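4-hydroxy-tetrahydrodipicolinate synthase (Methylacidiphilum fumariolicum SolV, PDB 6T3T) probably catalyses the condensation of pyruvate with aspartate semialdehyde to 4-hydroxy-tetrahydrodipicolinate, a step of lysine biosynthesis, and forms a homotetramer. Local coordinates at residues Val201-Val206 with Ala217-Tyr222. Sequence-based numbering, arbitrary orientation.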
ATOM      1  N   VAL A 201      -9.199 -26.164   1.057  1.00 14.39           N
ATOM      2  CA  VAL A 201      -9.953 -27.359   0.705  1.00 15.29           C
ATOM      3  C   VAL A 201     -11.167 -27.021  -0.150  1.00 14.51           C
ATOM      4  O   VAL A 201     -12.051 -27.857  -0.330  1.00 19.62           O
ATOM      5  CB  VAL A 201     -10.359 -28.157   1.970  1.00 22.09           C
ATOM      6  CG1 VAL A 201      -9.091 -28.758   2.667  1.00 12.96           C
ATOM      7  CG2 VAL A 201     -11.189 -27.291   2.957  1.00 21.27           C
ATOM      8  N   GLY A 202     -11.237 -25.806  -0.673  1.00 15.41           N
ATOM      9  CA  GLY A 202     -12.329 -25.469  -1.559  1.00 14.17           C
ATOM     10  C   GLY A 202     -12.404 -23.975  -1.801  1.00 17.17           C
ATOM     11  O   GLY A 202     -11.474 -23.219  -1.491  1.00 14.49           O
ATOM     12  N   VAL A 203     -13.536 -23.565  -2.362  1.00 16.18           N
ATOM     13  CA  VAL A 203     -13.701 -22.195  -2.825  1.00 14.02           C
ATOM     14  C   VAL A 203     -15.150 -21.772  -2.639  1.00 18.25           C
ATOM     15  O   VAL A 203     -16.075 -22.556  -2.854  1.00 16.17           O
ATOM     16  CB  VAL A 203     -13.248 -22.069  -4.300  1.00 17.37           C
ATOM     17  CG1 VAL A 203     -14.139 -22.930  -5.232  1.00 13.70           C
ATOM     18  CG2 VAL A 203     -13.196 -20.630  -4.715  1.00 14.19           C
ATOM     19  N   VAL A 204     -15.341 -20.535  -2.207  1.00 14.44           N
ATOM     20  CA  VAL A 204     -16.594 -19.834  -2.397  1.00 13.56           C
ATOM     21  C   VAL A 204     -16.403 -18.983  -3.646  1.00 20.08           C
ATOM     22  O   VAL A 204     -15.695 -17.968  -3.619  1.00 16.11           O
ATOM     23  CB  VAL A 204     -16.967 -18.984  -1.178  1.00 18.43           C
ATOM     24  CG1 VAL A 204     -18.322 -18.304  -1.414  1.00 17.24           C
ATOM     25  CG2 VAL A 204     -16.999 -19.845   0.091  1.00 11.75           C
ATOM     26  N   SER A 205     -17.040 -19.399  -4.731  1.00 14.16           N
ATOM     27  CA  SER A 205     -16.669 -19.016  -6.079  1.00 15.43           C
ATOM     28  C   SER A 205     -17.669 -18.052  -6.697  1.00 17.43           C
ATOM     29  O   SER A 205     -18.875 -18.158  -6.469  1.00 15.87           O
ATOM     30  CB  SER A 205     -16.559 -20.263  -6.958  1.00 17.53           C
ATOM     31  OG  SER A 205     -16.560 -19.912  -8.303  1.00 14.72           O
ATOM     32  N   VAL A 206     -17.146 -17.112  -7.479  1.00 16.35           N
ATOM     33  CA  VAL A 206     -17.961 -16.293  -8.363  1.00 16.95           C
ATOM     34  C   VAL A 206     -18.087 -16.927  -9.727  1.00 15.16           C
ATOM     35  O   VAL A 206     -19.179 -16.960 -10.285  1.00 13.07           O
ATOM     36  CB  VAL A 206     -17.370 -14.875  -8.499  1.00 15.26           C
ATOM     37  CG1 VAL A 206     -18.189 -14.053  -9.535  1.00 12.54           C
ATOM     38  CG2 VAL A 206     -17.304 -14.187  -7.156  1.00 15.07           C
ATOM     39  N   ALA A 217     -14.706 -28.878 -10.942  1.00 15.40           N
ATOM     40  CA  ALA A 217     -13.722 -29.880 -11.348  1.00 21.08           C
ATOM     41  C   ALA A 217     -12.310 -29.425 -10.993  1.00 15.55           C
ATOM     42  O   ALA A 217     -11.473 -30.235 -10.573  1.00 17.89           O
ATOM     43  CB  ALA A 217     -13.819 -30.157 -12.845  1.00 12.11           C
ATOM     44  N   LEU A 218     -12.042 -28.127 -11.118  1.00 17.88           N
ATOM     45  CA  LEU A 218     -10.723 -27.615 -10.762  1.00 19.11           C
ATOM     46  C   LEU A 218     -10.362 -28.010  -9.338  1.00 16.40           C
ATOM     47  O   LEU A 218      -9.253 -28.499  -9.074  1.00 16.87           O
ATOM     48  CB  LEU A 218     -10.679 -26.099 -10.956  1.00 20.40           C
ATOM     49  CG  LEU A 218      -9.317 -25.377 -10.963  1.00 24.18           C
ATOM     50  CD1 LEU A 218      -9.374 -24.065 -11.735  1.00 22.12           C
ATOM     51  CD2 LEU A 218      -8.893 -25.080  -9.561  1.00 21.71           C
ATOM     52  N   VAL A 219     -11.297 -27.824  -8.406  1.00 16.64           N
ATOM     53  CA  VAL A 219     -11.008 -28.133  -7.009  1.00 18.99           C
ATOM     54  C   VAL A 219     -10.847 -29.642  -6.813  1.00 16.11           C
ATOM     55  O   VAL A 219      -9.913 -30.101  -6.148  1.00 15.90           O
ATOM     56  CB  VAL A 219     -12.097 -27.544  -6.095  1.00 17.54           C
ATOM     57  CG1 VAL A 219     -11.912 -28.029  -4.643  1.00 12.20           C
ATOM     58  CG2 VAL A 219     -12.028 -26.032  -6.154  1.00 15.47           C
ATOM     59  N   ARG A 220     -11.767 -30.432  -7.382  1.00 17.00           N
ATOM     60  CA  ARG A 220     -11.708 -31.887  -7.249  1.00 19.36           C
ATOM     61  C   ARG A 220     -10.399 -32.442  -7.805  1.00 16.33           C
ATOM     62  O   ARG A 220      -9.771 -33.288  -7.171  1.00 18.76           O
ATOM     63  CB  ARG A 220     -12.905 -32.541  -7.951  1.00 18.47           C
ATOM     64  CG  ARG A 220     -14.201 -32.412  -7.192  1.00 23.12           C
ATOM     65  CD  ARG A 220     -15.294 -33.291  -7.795  1.00 27.03           C
ATOM     66  NE  ARG A 220     -15.728 -32.848  -9.125  1.00 26.42           N
ATOM     67  CZ  ARG A 220     -16.444 -31.752  -9.361  1.00 26.21           C
ATOM     68  NH1 ARG A 220     -16.796 -30.954  -8.356  1.00 32.44           N
ATOM     69  NH2 ARG A 220     -16.808 -31.438 -10.604  1.00 25.91           N
ATOM     70  N   LEU A 221      -9.971 -31.963  -8.987  1.00 14.69           N
ATOM     71  CA  LEU A 221      -8.712 -32.413  -9.580  1.00 18.23           C
ATOM     72  C   LEU A 221      -7.554 -32.251  -8.609  1.00 19.65           C
ATOM     73  O   LEU A 221      -6.784 -33.188  -8.378  1.00 20.25           O
ATOM     74  CB  LEU A 221      -8.426 -31.649 -10.875  1.00 18.67           C
ATOM     75  CG  LEU A 221      -9.288 -32.135 -12.051  1.00 17.67           C
ATOM     76  CD1 LEU A 221      -9.354 -31.102 -13.177  1.00 17.08           C
ATOM     77  CD2 LEU A 221      -8.797 -33.490 -12.558  1.00 23.03           C
ATOM     78  N   TYR A 222      -7.452 -31.092  -7.970  1.00 20.62           N
ATOM     79  CA  TYR A 222      -6.339 -30.924  -7.049  1.00 23.21           C
ATOM     80  C   TYR A 222      -6.499 -31.828  -5.829  1.00 20.95           C
ATOM     81  O   TYR A 222      -5.539 -32.486  -5.409  1.00 17.93           O
ATOM     82  CB  TYR A 222      -6.167 -29.447  -6.639  1.00 23.39           C
ATOM     83  CG  TYR A 222      -4.734 -29.194  -6.219  1.00 22.89           C
ATOM     84  CD1 TYR A 222      -3.763 -28.885  -7.166  1.00 25.35           C
ATOM     85  CD2 TYR A 222      -4.335 -29.362  -4.902  1.00 22.93           C
ATOM     86  CE1 TYR A 222      -2.451 -28.706  -6.813  1.00 22.85           C
ATOM     87  CE2 TYR A 222      -3.014 -29.171  -4.528  1.00 19.97           C
ATOM     88  CZ  TYR A 222      -2.074 -28.861  -5.490  1.00 24.39           C
ATOM     89  OH  TYR A 222      -0.746 -28.686  -5.149  1.00 19.59           O
TER
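The last strand of the eight-stranded parallel TIM barrel, 202-205, meets the helix that follows it in the chain, 212-223, through V219, the single helix residue of 217-222 within 4.5 Å of the strand segment. Its two methyls divide the work. V219 CG1, anti to the backbone N (chi1 172°), faces the strand backbone and lies 4.0 Å from G202 CA. V219 CG2 turns to the side chain of V203 instead, and the two valine side chains meet at a slant. On the strand side, the 64° chi1 of V203 sets its CG1 between its own backbone N and carbonyl carbon, and this is the branch that reaches V219 CG2. The carbonyl O of V201 is a looser neighbour, 4.3 Å from V219 CG1. At G202 the backbone itself forms the surface met by the helix, and the CA atoms of G202 and V219 come within 6.2 Å. G202, with phi 167°, holds a backbone shape in which a CB would be jammed against the carbonyl O of V201. No hydrogen bond crosses the interface, and only 99 Å² is buried in total; all four touching residues are buried, which marks a small apolar join between barrel wall and outer helix. V203 also packs on T192 and S186, and its backbone bonds to G5 and Y7 help close the barrel between the last and first strands. The next residue along the strand, V204, belongs to the predicted pyruvate site, whereas V203 sends its CB toward the helix segment and brings V203 CG1 to 3.9 Å from V219 CG2.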